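Local coordinates for protein sulfide-quinone reductase (Aquifex aeolicus, PDB 3HYW) that catalyses the FAD-dependent oxidation of hydrogen sulfide by a quinone at the membrane, building up polysulfur that leaves typically as cyclooctasulfur, at residues T183-E188 with D216-V221; A18-N23 with N397-F402; P46-G51 with E127-T132. One frame throughout, in Å; residues are numbered along the deposited sequence.

Contact 1 (T183-E188 with D216-V221); sequences TFITSE and DWIANV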
ATOM      1  N   THR A 183       1.223  -8.873  18.921  1.00 30.97           N
ATOM      2  CA  THR A 183       0.580  -9.445  17.751  1.00 30.75           C
ATOM      3  C   THR A 183      -0.921  -9.207  17.816  1.00 30.77           C
ATOM      4  O   THR A 183      -1.560  -9.431  18.847  1.00 31.09           O
ATOM      5  CB  THR A 183       0.890 -10.963  17.609  1.00 30.86           C
ATOM      6  OG1 THR A 183       2.305 -11.144  17.487  1.00 30.02           O
ATOM      7  CG2 THR A 183       0.201 -11.557  16.375  1.00 30.35           C
ATOM      8  N   PHE A 184      -1.470  -8.743  16.702  1.00 30.40           N
ATOM      9  CA  PHE A 184      -2.893  -8.490  16.580  1.00 30.51           C
ATOM     10  C   PHE A 184      -3.492  -9.581  15.703  1.00 30.35           C
ATOM     11  O   PHE A 184      -3.016  -9.809  14.595  1.00 30.70           O
ATOM     12  CB  PHE A 184      -3.110  -7.107  15.960  1.00 30.28           C
ATOM     13  CG  PHE A 184      -4.518  -6.607  16.063  1.00 30.18           C
ATOM     14  CD1 PHE A 184      -4.934  -5.896  17.185  1.00 30.65           C
ATOM     15  CD2 PHE A 184      -5.423  -6.816  15.029  1.00 30.68           C
ATOM     16  CE1 PHE A 184      -6.247  -5.428  17.291  1.00 30.75           C
ATOM     17  CE2 PHE A 184      -6.732  -6.345  15.125  1.00 30.31           C
ATOM     18  CZ  PHE A 184      -7.141  -5.647  16.258  1.00 30.17           C
ATOM     19  N   ILE A 185      -4.513 -10.272  16.210  1.00 30.17           N
ATOM     20  CA  ILE A 185      -5.150 -11.369  15.458  1.00 29.98           C
ATOM     21  C   ILE A 185      -6.647 -11.105  15.317  1.00 29.90           C
ATOM     22  O   ILE A 185      -7.359 -10.957  16.307  1.00 29.89           O
ATOM     23  CB  ILE A 185      -4.924 -12.758  16.114  1.00 29.99           C
ATOM     24  CG1 ILE A 185      -3.433 -13.022  16.341  1.00 30.27           C
ATOM     25  CG2 ILE A 185      -5.546 -13.867  15.247  1.00 30.11           C
ATOM     26  CD1 ILE A 185      -3.120 -14.411  16.883  1.00 30.14           C
ATOM     27  N   THR A 186      -7.119 -11.042  14.080  1.00 29.88           N
ATOM     28  CA  THR A 186      -8.510 -10.662  13.839  1.00 29.49           C
ATOM     29  C   THR A 186      -9.260 -11.550  12.839  1.00 29.53           C
ATOM     30  O   THR A 186      -8.667 -12.132  11.918  1.00 29.25           O
ATOM     31  CB  THR A 186      -8.612  -9.164  13.434  1.00 29.99           C
ATOM     32  OG1 THR A 186      -9.986  -8.812  13.237  1.00 28.49           O
ATOM     33  CG2 THR A 186      -7.804  -8.880  12.157  1.00 29.15           C
ATOM     34  N   SER A 187     -10.570 -11.654  13.057  1.00 29.45           N
ATOM     35  CA  SER A 187     -11.500 -12.284  12.128  1.00 29.56           C
ATOM     36  C   SER A 187     -11.738 -11.429  10.874  1.00 29.97           C
ATOM     37  O   SER A 187     -12.172 -11.945   9.841  1.00 30.06           O
ATOM     38  CB  SER A 187     -12.825 -12.565  12.837  1.00 29.58           C
ATOM     39  OG  SER A 187     -13.200 -11.480  13.684  1.00 30.01           O
ATOM     40  N   GLU A 188     -11.463 -10.126  10.965  1.00 29.82           N
ATOM     41  CA  GLU A 188     -11.530  -9.238   9.800  1.00 29.98           C
ATOM     42  C   GLU A 188     -10.693  -9.807   8.668  1.00 29.95           C
ATOM     43  O   GLU A 188      -9.616 -10.366   8.922  1.00 29.91           O
ATOM     44  CB  GLU A 188     -10.971  -7.857  10.132  1.00 30.17           C
ATOM     45  CG  GLU A 188     -11.802  -7.007  11.068  1.00 30.29           C
ATOM     46  CD  GLU A 188     -10.947  -5.916  11.662  1.00 31.84           C
ATOM     47  OE1 GLU A 188     -10.096  -6.237  12.520  1.00 33.71           O
ATOM     48  OE2 GLU A 188     -11.081  -4.754  11.245  1.00 30.56           O
ATOM     49  N   ASP A 216       2.851  -6.772  15.089  1.00 32.47           N
ATOM     50  CA  ASP A 216       2.670  -7.842  14.127  1.00 32.88           C
ATOM     51  C   ASP A 216       1.199  -8.202  14.061  1.00 32.59           C
ATOM     52  O   ASP A 216       0.448  -7.952  15.009  1.00 32.53           O
ATOM     53  CB  ASP A 216       3.513  -9.057  14.518  1.00 33.12           C
ATOM     54  CG  ASP A 216       4.997  -8.788  14.406  1.00 34.75           C
ATOM     55  OD1 ASP A 216       5.443  -8.317  13.334  1.00 37.11           O
ATOM     56  OD2 ASP A 216       5.720  -9.038  15.390  1.00 36.67           O
ATOM     57  N   TRP A 217       0.772  -8.771  12.942  1.00 32.45           N
ATOM     58  CA  TRP A 217      -0.653  -9.052  12.790  1.00 32.50           C
ATOM     59  C   TRP A 217      -0.961 -10.222  11.884  1.00 32.28           C
ATOM     60  O   TRP A 217      -0.185 -10.558  10.986  1.00 31.95           O
ATOM     61  CB  TRP A 217      -1.414  -7.808  12.325  1.00 32.74           C
ATOM     62  CG  TRP A 217      -0.891  -7.195  11.079  1.00 32.91           C
ATOM     63  CD1 TRP A 217       0.052  -6.208  10.983  1.00 33.67           C
ATOM     64  CD2 TRP A 217      -1.285  -7.507   9.738  1.00 33.26           C
ATOM     65  NE1 TRP A 217       0.270  -5.889   9.665  1.00 34.04           N
ATOM     66  CE2 TRP A 217      -0.537  -6.670   8.879  1.00 33.77           C
ATOM     67  CE3 TRP A 217      -2.198  -8.409   9.178  1.00 33.86           C
ATOM     68  CZ2 TRP A 217      -0.672  -6.708   7.492  1.00 33.52           C
ATOM     69  CZ3 TRP A 217      -2.334  -8.450   7.798  1.00 34.20           C
ATOM     70  CH2 TRP A 217      -1.571  -7.604   6.969  1.00 33.76           C
ATOM     71  N   ILE A 218      -2.110 -10.830  12.156  1.00 31.88           N
ATOM     72  CA  ILE A 218      -2.639 -11.943  11.394  1.00 31.68           C
ATOM     73  C   ILE A 218      -4.128 -11.652  11.228  1.00 31.36           C
ATOM     74  O   ILE A 218      -4.854 -11.514  12.211  1.00 31.49           O
ATOM     75  CB  ILE A 218      -2.446 -13.291  12.138  1.00 31.72           C
ATOM     76  CG1 ILE A 218      -0.992 -13.459  12.606  1.00 32.40           C
ATOM     77  CG2 ILE A 218      -2.895 -14.455  11.259  1.00 31.47           C
ATOM     78  CD1 ILE A 218      -0.782 -14.508  13.692  1.00 31.73           C
ATOM     79  N   ALA A 219      -4.567 -11.525   9.983  1.00 31.03           N
ATOM     80  CA  ALA A 219      -5.966 -11.250   9.688  1.00 30.96           C
ATOM     81  C   ALA A 219      -6.583 -12.451   8.990  1.00 30.64           C
ATOM     82  O   ALA A 219      -5.872 -13.355   8.547  1.00 30.24           O
ATOM     83  CB  ALA A 219      -6.093  -9.990   8.826  1.00 30.80           C
ATOM     84  N   ASN A 220      -7.909 -12.457   8.904  1.00 30.55           N
ATOM     85  CA  ASN A 220      -8.647 -13.471   8.149  1.00 30.25           C
ATOM     86  C   ASN A 220      -8.500 -14.882   8.727  1.00 30.34           C
ATOM     87  O   ASN A 220      -8.466 -15.869   7.986  1.00 29.83           O
ATOM     88  CB  ASN A 220      -8.240 -13.435   6.664  1.00 30.16           C
ATOM     89  CG  ASN A 220      -9.390 -13.749   5.735  1.00 30.15           C
ATOM     90  OD1 ASN A 220     -10.559 -13.581   6.088  1.00 30.03           O
ATOM     91  ND2 ASN A 220      -9.066 -14.200   4.531  1.00 29.70           N
ATOM     92  N   VAL A 221      -8.425 -14.967  10.055  1.00 30.12           N
ATOM     93  CA  VAL A 221      -8.299 -16.254  10.734  1.00 30.08           C
ATOM     94  C   VAL A 221      -9.319 -16.344  11.861  1.00 30.47           C
ATOM     95  O   VAL A 221      -9.857 -15.333  12.311  1.00 30.25           O
ATOM     96  CB  VAL A 221      -6.865 -16.510  11.291  1.00 29.75           C
ATOM     97  CG1 VAL A 221      -5.843 -16.621  10.158  1.00 29.58           C
ATOM     98  CG2 VAL A 221      -6.460 -15.426  12.286  1.00 29.60           C
TER
HETATM   99  O   HOH W   1     -12.666 -12.639   7.323  1.00 27.29           O
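Phe184 and Ile218 lock two parallel strands together through the backbone. Phe184 N donates to Asp216 O at 2.7 Å, and Ile218 N returns a bond to Phe184 O at 2.8 Å. Thr186 N to Ile218 O continues the ladder. Short CA-H...O contacts lie between these rungs, among them Trp217 CA to Phe184 O at 3.1 Å.

Past the regular strands, the polar contacts are made by loop. Asn220 N donates to Glu188 O at 2.7 Å, Val221 N makes a longer, weak bond to Thr186 O, and a water lies within bonding distance of both Ser187 O and Asn220 OD1. Within 183-188, Thr186 OG1 accepts from Glu188 N, an ST turn, and donates to Glu188 OE1 on its anti lone pair. With OG1 anti to its own N (chi1 -179°), CG2 is left facing Ala219, whose CB lies 3.9 Å away. A valine here would probably leave Glu188 N without its acceptor and strip OE1 of the hydroxyl's bond, leaving that oxygen to Tyr161 OH.

The apolar contacts divide between the sheet faces. On one, Ile185 and Ile218 run alongside each other in the same direction, with their CD1 atoms 4.0 Å apart; Val221 CG2 crosses to Ile185 CG2 at 3.5 Å, a tight fit. On the other, Phe184 and Trp217 meet through their CB atoms, and both rings lead away from the facing strand.

The two strands belong to a beta-alpha-beta unit, linked through helix 202-212. Strand 216-218 is outermost in the chain's mixed sheet, while 182-185 also bonds to strand 146-150. Tyr233 of strand 230-234 packs on Ile185, Ile218 and Val221; helix 158-173 lies against Phe184.

Contact 2 (A18-N23 with N397-F402); sequences AYNLRN and NIAPSF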
ATOM      1  N   ALA A  18     -34.939   7.657  26.432  1.00 31.40           N
ATOM      2  CA  ALA A  18     -35.689   8.225  27.559  1.00 31.20           C
ATOM      3  C   ALA A  18     -35.619   9.756  27.621  1.00 31.51           C
ATOM      4  O   ALA A  18     -36.648  10.408  27.802  1.00 31.10           O
ATOM      5  CB  ALA A  18     -35.235   7.617  28.877  1.00 31.20           C
ATOM      6  N   TYR A  19     -34.415  10.320  27.479  1.00 31.37           N
ATOM      7  CA  TYR A  19     -34.253  11.776  27.495  1.00 31.81           C
ATOM      8  C   TYR A  19     -34.912  12.427  26.278  1.00 31.78           C
ATOM      9  O   TYR A  19     -35.541  13.480  26.407  1.00 31.93           O
ATOM     10  CB  TYR A  19     -32.774  12.179  27.566  1.00 31.64           C
ATOM     11  CG  TYR A  19     -32.071  11.966  28.905  1.00 32.04           C
ATOM     12  CD1 TYR A  19     -32.617  11.148  29.903  1.00 32.14           C
ATOM     13  CD2 TYR A  19     -30.823  12.538  29.144  1.00 30.58           C
ATOM     14  CE1 TYR A  19     -31.948  10.944  31.112  1.00 31.38           C
ATOM     15  CE2 TYR A  19     -30.150  12.332  30.338  1.00 31.15           C
ATOM     16  CZ  TYR A  19     -30.713  11.541  31.316  1.00 30.78           C
ATOM     17  OH  TYR A  19     -30.035  11.343  32.497  1.00 31.23           O
ATOM     18  N   ASN A  20     -34.781  11.801  25.107  1.00 31.96           N
ATOM     19  CA  ASN A  20     -35.397  12.339  23.886  1.00 32.68           C
ATOM     20  C   ASN A  20     -36.917  12.394  24.038  1.00 32.58           C
ATOM     21  O   ASN A  20     -37.538  13.402  23.719  1.00 32.40           O
ATOM     22  CB  ASN A  20     -35.040  11.516  22.645  1.00 33.11           C
ATOM     23  CG  ASN A  20     -33.652  11.812  22.099  1.00 35.50           C
ATOM     24  OD1 ASN A  20     -33.198  12.956  22.074  1.00 40.00           O
ATOM     25  ND2 ASN A  20     -32.979  10.770  21.634  1.00 37.00           N
ATOM     26  N   LEU A  21     -37.496  11.306  24.543  1.00 32.35           N
ATOM     27  CA  LEU A  21     -38.927  11.237  24.838  1.00 32.63           C
ATOM     28  C   LEU A  21     -39.377  12.278  25.859  1.00 32.91           C
ATOM     29  O   LEU A  21     -40.422  12.918  25.684  1.00 33.01           O
ATOM     30  CB  LEU A  21     -39.299   9.836  25.321  1.00 32.44           C
ATOM     31  CG  LEU A  21     -39.416   8.740  24.258  1.00 32.29           C
ATOM     32  CD1 LEU A  21     -39.473   7.386  24.934  1.00 31.42           C
ATOM     33  CD2 LEU A  21     -40.646   8.958  23.364  1.00 31.85           C
ATOM     34  N   ARG A  22     -38.590  12.442  26.923  1.00 33.27           N
ATOM     35  CA  ARG A  22     -38.929  13.390  27.985  1.00 33.41           C
ATOM     36  C   ARG A  22     -38.958  14.836  27.486  1.00 33.89           C
ATOM     37  O   ARG A  22     -39.852  15.611  27.850  1.00 33.65           O
ATOM     38  CB  ARG A  22     -37.989  13.228  29.193  1.00 33.14           C
ATOM     39  CG  ARG A  22     -38.109  14.317  30.278  1.00 32.93           C
ATOM     40  CD  ARG A  22     -39.545  14.473  30.846  1.00 32.04           C
ATOM     41  NE  ARG A  22     -39.997  13.317  31.628  1.00 31.81           N
ATOM     42  CZ  ARG A  22     -41.093  12.600  31.383  1.00 31.94           C
ATOM     43  NH1 ARG A  22     -41.894  12.892  30.360  1.00 31.73           N
ATOM     44  NH2 ARG A  22     -41.398  11.576  32.173  1.00 31.32           N
ATOM     45  N   ASN A  23     -37.992  15.181  26.643  1.00 34.70           N
ATOM     46  CA  ASN A  23     -37.868  16.538  26.124  1.00 35.75           C
ATOM     47  C   ASN A  23     -38.931  16.840  25.067  1.00 35.90           C
ATOM     48  O   ASN A  23     -39.384  17.980  24.932  1.00 35.70           O
ATOM     49  CB  ASN A  23     -36.442  16.780  25.598  1.00 35.95           C
ATOM     50  CG  ASN A  23     -35.411  16.927  26.733  1.00 37.59           C
ATOM     51  OD1 ASN A  23     -34.436  16.177  26.814  1.00 38.67           O
ATOM     52  ND2 ASN A  23     -35.643  17.887  27.618  1.00 38.72           N
ATOM     53  N   ASN A 397     -30.309  16.017  28.669  1.00 33.64           N
ATOM     54  CA  ASN A 397     -30.490  16.228  27.245  1.00 33.87           C
ATOM     55  C   ASN A 397     -29.337  15.604  26.471  1.00 33.65           C
ATOM     56  O   ASN A 397     -28.216  16.123  26.500  1.00 33.22           O
ATOM     57  CB  ASN A 397     -30.617  17.727  26.941  1.00 34.07           C
ATOM     58  CG  ASN A 397     -31.246  18.005  25.574  1.00 35.13           C
ATOM     59  OD1 ASN A 397     -31.250  17.152  24.684  1.00 36.67           O
ATOM     60  ND2 ASN A 397     -31.798  19.200  25.418  1.00 35.57           N
ATOM     61  N   ILE A 398     -29.607  14.480  25.804  1.00 33.53           N
ATOM     62  CA  ILE A 398     -28.586  13.786  25.005  1.00 33.68           C
ATOM     63  C   ILE A 398     -28.538  14.371  23.589  1.00 33.48           C
ATOM     64  O   ILE A 398     -27.583  14.136  22.848  1.00 33.49           O
ATOM     65  CB  ILE A 398     -28.800  12.225  24.952  1.00 33.70           C
ATOM     66  CG1 ILE A 398     -28.909  11.620  26.359  1.00 34.78           C
ATOM     67  CG2 ILE A 398     -27.671  11.513  24.189  1.00 33.67           C
ATOM     68  CD1 ILE A 398     -27.701  11.868  27.274  1.00 34.51           C
ATOM     69  N   ALA A 399     -29.556  15.150  23.230  1.00 33.16           N
ATOM     70  CA  ALA A 399     -29.624  15.734  21.894  1.00 33.58           C
ATOM     71  C   ALA A 399     -29.887  17.247  21.913  1.00 33.78           C
ATOM     72  O   ALA A 399     -30.921  17.701  21.421  1.00 34.46           O
ATOM     73  CB  ALA A 399     -30.671  15.007  21.048  1.00 33.21           C
ATOM     74  N   PRO A 400     -28.946  18.038  22.472  1.00 34.21           N
ATOM     75  CA  PRO A 400     -29.134  19.495  22.464  1.00 34.25           C
ATOM     76  C   PRO A 400     -29.192  20.010  21.026  1.00 34.56           C
ATOM     77  O   PRO A 400     -28.413  19.555  20.185  1.00 34.52           O
ATOM     78  CB  PRO A 400     -27.871  20.026  23.144  1.00 34.36           C
ATOM     79  CG  PRO A 400     -27.228  18.881  23.799  1.00 34.29           C
ATOM     80  CD  PRO A 400     -27.661  17.647  23.081  1.00 34.14           C
ATOM     81  N   SER A 401     -30.103  20.946  20.754  1.00 34.63           N
ATOM     82  CA  SER A 401     -30.313  21.464  19.400  1.00 35.02           C
ATOM     83  C   SER A 401     -29.035  21.935  18.692  1.00 34.79           C
ATOM     84  O   SER A 401     -28.895  21.729  17.481  1.00 35.25           O
ATOM     85  CB  SER A 401     -31.357  22.589  19.394  1.00 34.85           C
ATOM     86  OG  SER A 401     -30.793  23.808  19.846  1.00 36.50           O
ATOM     87  N   PHE A 402     -28.111  22.543  19.446  1.00 33.98           N
ATOM     88  CA  PHE A 402     -26.850  23.056  18.882  1.00 33.26           C
ATOM     89  C   PHE A 402     -25.946  21.956  18.325  1.00 33.37           C
ATOM     90  O   PHE A 402     -25.218  22.186  17.358  1.00 33.10           O
ATOM     91  CB  PHE A 402     -26.070  23.920  19.893  1.00 32.64           C
ATOM     92  CG  PHE A 402     -25.236  23.126  20.866  1.00 32.08           C
ATOM     93  CD1 PHE A 402     -25.743  22.771  22.112  1.00 31.44           C
ATOM     94  CD2 PHE A 402     -23.934  22.747  20.543  1.00 31.28           C
ATOM     95  CE1 PHE A 402     -24.972  22.016  23.016  1.00 30.43           C
ATOM     96  CE2 PHE A 402     -23.164  21.993  21.431  1.00 31.88           C
ATOM     97  CZ  PHE A 402     -23.685  21.632  22.674  1.00 30.89           C
TER
HETATM   98  O   HOH W   2     -32.199  13.929  24.750  1.00 34.91           O
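Tyr19 and Ile398 carry the contact, their side chains crossing at a slant. On the isoleucine CG1 leads, 3.5 Å from Tyr19 CD2, and CD1 reaches on to 3.9 Å from Tyr19 CE2. Tyr19 CD2 also meets the backbone, lying 3.5 Å from Asn397 N, so this one ring carbon, next to CG, sits against two successive residues of the loop. The phenol is fixed at its far end, where OH is hydrogen-bonded to Val393 O, and Phe69 meets the ring edge-to-face.

One turn along the same side of helix 12-24, Asn23 points toward the loop and packs loosely beside Asn397, at a longer distance than the tyrosine contact. Asn397 sends its CG anti to its own N (chi1 -162°), which lets OD1 fold back over the loop and accept from Ala399 N at 3.0 Å. This Asx turn shapes the chain just ahead of helix 401-411, where Pro400 takes the N-cap position.

Asn20 approaches from the neighbouring side of the helix. Its OD1 lies 3.4 Å from Ala399 CB, and the same oxygen can accept from a water, 3.0 Å away, that in turn accepts from Ile398 N at 2.9 Å.

No direct hydrogen bond joins the two segments. Helix 12-24, which begins within the FAD-binding glycine-rich turn, meets the loop leading to helix 401-411, the helix that carries Phe402 of the quinone pocket, through an apolar patch at Tyr19 and a water-mediated link at Asn20. The link by water gives Ile398 N an acceptor, while the tyrosine ring adds only van der Waals packing to the segment pair.

Contact 3 (P46-G51 with E127-T132); sequences PHLAMG and EHALET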
ATOM      1  N   PRO A  46     -11.771   1.158  27.458  1.00 31.61           N
ATOM      2  CA  PRO A  46     -10.363   0.834  27.177  1.00 31.69           C
ATOM      3  C   PRO A  46      -9.376   1.620  28.043  1.00 31.76           C
ATOM      4  O   PRO A  46      -8.343   1.085  28.451  1.00 32.02           O
ATOM      5  CB  PRO A  46     -10.197   1.203  25.692  1.00 31.67           C
ATOM      6  CG  PRO A  46     -11.598   1.134  25.120  1.00 31.46           C
ATOM      7  CD  PRO A  46     -12.477   1.624  26.243  1.00 31.61           C
ATOM      8  N   HIS A  47      -9.697   2.883  28.315  1.00 32.18           N
ATOM      9  CA  HIS A  47      -8.880   3.726  29.181  1.00 31.78           C
ATOM     10  C   HIS A  47      -8.967   3.247  30.627  1.00 31.69           C
ATOM     11  O   HIS A  47      -7.974   3.284  31.345  1.00 31.75           O
ATOM     12  CB  HIS A  47      -9.331   5.186  29.081  1.00 32.10           C
ATOM     13  CG  HIS A  47      -9.465   5.686  27.676  1.00 32.51           C
ATOM     14  ND1 HIS A  47     -10.463   5.259  26.825  1.00 32.23           N
ATOM     15  CD2 HIS A  47      -8.730   6.580  26.976  1.00 32.82           C
ATOM     16  CE1 HIS A  47     -10.331   5.861  25.659  1.00 33.64           C
ATOM     17  NE2 HIS A  47      -9.291   6.674  25.727  1.00 33.69           N
ATOM     18  N   LEU A  48     -10.154   2.811  31.057  1.00 31.39           N
ATOM     19  CA  LEU A  48     -10.310   2.218  32.392  1.00 31.11           C
ATOM     20  C   LEU A  48      -9.433   0.973  32.529  1.00 31.41           C
ATOM     21  O   LEU A  48      -8.782   0.773  33.553  1.00 31.07           O
ATOM     22  CB  LEU A  48     -11.773   1.871  32.688  1.00 31.04           C
ATOM     23  CG  LEU A  48     -12.123   1.363  34.101  1.00 31.33           C
ATOM     24  CD1 LEU A  48     -11.972   2.469  35.168  1.00 31.70           C
ATOM     25  CD2 LEU A  48     -13.526   0.784  34.155  1.00 30.56           C
ATOM     26  N   ALA A  49      -9.418   0.147  31.484  1.00 31.46           N
ATOM     27  CA  ALA A  49      -8.581  -1.052  31.450  1.00 31.81           C
ATOM     28  C   ALA A  49      -7.095  -0.717  31.511  1.00 32.20           C
ATOM     29  O   ALA A  49      -6.295  -1.493  32.044  1.00 32.84           O
ATOM     30  CB  ALA A  49      -8.891  -1.876  30.217  1.00 31.59           C
ATOM     31  N   MET A  50      -6.722   0.436  30.973  1.00 32.20           N
ATOM     32  CA  MET A  50      -5.326   0.856  31.001  1.00 32.30           C
ATOM     33  C   MET A  50      -4.944   1.504  32.329  1.00 32.45           C
ATOM     34  O   MET A  50      -3.771   1.759  32.578  1.00 32.72           O
ATOM     35  CB  MET A  50      -5.025   1.807  29.839  1.00 32.24           C
ATOM     36  CG  MET A  50      -5.009   1.149  28.460  1.00 32.64           C
ATOM     37  SD  MET A  50      -3.831  -0.207  28.318  1.00 35.74           S
ATOM     38  CE  MET A  50      -2.316   0.580  28.868  1.00 32.84           C
ATOM     39  N   GLY A  51      -5.940   1.774  33.174  1.00 32.39           N
ATOM     40  CA  GLY A  51      -5.715   2.457  34.443  1.00 32.72           C
ATOM     41  C   GLY A  51      -5.641   3.960  34.256  1.00 33.05           C
ATOM     42  O   GLY A  51      -5.151   4.682  35.131  1.00 32.84           O
ATOM     43  N   GLU A 127     -16.614  -3.697  34.644  1.00 35.80           N
ATOM     44  CA  GLU A 127     -16.221  -4.780  35.537  1.00 36.46           C
ATOM     45  C   GLU A 127     -15.117  -5.652  34.935  1.00 36.36           C
ATOM     46  O   GLU A 127     -14.137  -5.974  35.609  1.00 36.37           O
ATOM     47  CB  GLU A 127     -17.449  -5.625  35.891  1.00 36.91           C
ATOM     48  CG  GLU A 127     -18.467  -4.906  36.800  1.00 39.15           C
ATOM     49  CD  GLU A 127     -19.471  -4.034  36.051  1.00 41.60           C
ATOM     50  OE1 GLU A 127     -19.515  -4.067  34.798  1.00 42.94           O
ATOM     51  OE2 GLU A 127     -20.232  -3.306  36.731  1.00 42.45           O
ATOM     52  N   HIS A 128     -15.269  -6.016  33.663  1.00 36.36           N
ATOM     53  CA  HIS A 128     -14.223  -6.748  32.936  1.00 36.42           C
ATOM     54  C   HIS A 128     -12.956  -5.901  32.719  1.00 36.24           C
ATOM     55  O   HIS A 128     -11.841  -6.401  32.853  1.00 36.22           O
ATOM     56  CB  HIS A 128     -14.741  -7.219  31.572  1.00 36.59           C
ATOM     57  CG  HIS A 128     -15.663  -8.398  31.637  1.00 37.21           C
ATOM     58  ND1 HIS A 128     -16.957  -8.350  31.166  1.00 38.99           N
ATOM     59  CD2 HIS A 128     -15.476  -9.658  32.096  1.00 39.23           C
ATOM     60  CE1 HIS A 128     -17.532  -9.527  31.341  1.00 39.81           C
ATOM     61  NE2 HIS A 128     -16.654 -10.338  31.905  1.00 39.76           N
ATOM     62  N   ALA A 129     -13.130  -4.630  32.355  1.00 36.07           N
ATOM     63  CA  ALA A 129     -11.994  -3.726  32.139  1.00 36.22           C
ATOM     64  C   ALA A 129     -11.116  -3.571  33.387  1.00 36.24           C
ATOM     65  O   ALA A 129      -9.895  -3.490  33.290  1.00 35.60           O
ATOM     66  CB  ALA A 129     -12.471  -2.354  31.630  1.00 36.31           C
ATOM     67  N   LEU A 130     -11.747  -3.549  34.557  1.00 36.72           N
ATOM     68  CA  LEU A 130     -11.013  -3.469  35.820  1.00 37.51           C
ATOM     69  C   LEU A 130     -10.171  -4.715  36.106  1.00 37.72           C
ATOM     70  O   LEU A 130      -9.051  -4.605  36.603  1.00 37.83           O
ATOM     71  CB  LEU A 130     -11.957  -3.146  36.983  1.00 37.63           C
ATOM     72  CG  LEU A 130     -12.431  -1.687  36.937  1.00 38.64           C
ATOM     73  CD1 LEU A 130     -13.727  -1.494  37.693  1.00 39.08           C
ATOM     74  CD2 LEU A 130     -11.353  -0.718  37.425  1.00 38.35           C
ATOM     75  N   GLU A 131     -10.707  -5.887  35.771  1.00 38.24           N
ATOM     76  CA  GLU A 131      -9.952  -7.145  35.838  1.00 38.90           C
ATOM     77  C   GLU A 131      -8.749  -7.119  34.893  1.00 38.32           C
ATOM     78  O   GLU A 131      -7.669  -7.583  35.250  1.00 38.36           O
ATOM     79  CB  GLU A 131     -10.850  -8.336  35.494  1.00 38.96           C
ATOM     80  CG  GLU A 131     -12.079  -8.500  36.394  1.00 40.38           C
ATOM     81  CD  GLU A 131     -12.813  -9.820  36.163  1.00 41.44           C
ATOM     82  OE1 GLU A 131     -12.846 -10.308  35.006  1.00 45.02           O
ATOM     83  OE2 GLU A 131     -13.367 -10.375  37.144  1.00 45.59           O
ATOM     84  N   THR A 132      -8.947  -6.586  33.686  1.00 38.01           N
ATOM     85  CA  THR A 132      -7.858  -6.404  32.716  1.00 37.49           C
ATOM     86  C   THR A 132      -6.734  -5.516  33.258  1.00 37.41           C
ATOM     87  O   THR A 132      -5.555  -5.825  33.081  1.00 37.00           O
ATOM     88  CB  THR A 132      -8.379  -5.805  31.401  1.00 37.23           C
ATOM     89  OG1 THR A 132      -9.367  -6.676  30.844  1.00 36.94           O
ATOM     90  CG2 THR A 132      -7.240  -5.606  30.390  1.00 37.30           C
TER
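Leu48 sends its CG anti to the backbone N (chi1 -174°), and its two methyls are spread toward helix 126-141. Leu130 starts from the other common setting, CG anti to its carbonyl carbon (chi1 -73°), which carries its branched end back toward the partner helix although its CB sets off to the flank. The two branched ends meet at an angle: Leu48 CD2 lies 3.9 Å from Leu130 CG, and Leu48 CD1 is 4.0 Å from Leu130 CD2. Leu48 CD2 also touches the methyl of Ala129 at 4.2 Å, which puts that leucine branch between two consecutive residues of the other helix.

Beside the leucines the helices come closest at a pair of alanines. Ala49 and Ala129 have their CA atoms only 4.4 Å apart and their CB atoms 3.9 Å apart, and Ala49 CA makes a CA-H...O contact to Ala129 O at 3.3 Å. Such small side chains let the two short segments pass with their axes 7.5 Å apart at an angle of 32°, both running in roughly the same direction. Thr132, one turn beyond Ala129, adds its CG2 methyl against Ala49 CB at 4.1 Å; its hydroxyl is hydrogen-bonded to Ser122 O. No hydrogen bond crosses between the segments, and the interface is buried packing of methyl and methine groups.

Helix 45-50 ends here in a Schellman motif, with Gly51 taking positive phi as the chain leaves. On the side turned from Ala129, Pro46, His47 and Met50 rest on helix 158-173, and Met50 also reaches Leu136 and Tyr140 farther along helix 126-141. The short helix is thereby wedged between two longer ones, while Glu127 at the start of 126-141 forms a salt bridge with FAD-binding Arg36.

The three contacts stand apart around the cofactor and sulfur sites, and none touches another. Contacts 1 and 3 are neighbours, with centres 22 Å apart and nearest atoms about 11 Å; contact 3 closes along the chain before contact 1 opens. Contact 2 lies across the chain's centre from contact 1, centre to centre 40 Å, and its two segments, far apart in sequence, enclose the other two. In contact 3, the side chain of Ala129 is about 7 Å from FAD; in contact 1, that of Glu188 is about 8 Å from octathiocane. In contact 2, the side chain of Ile398 is about 8 Å from the bound quinone (DCQ).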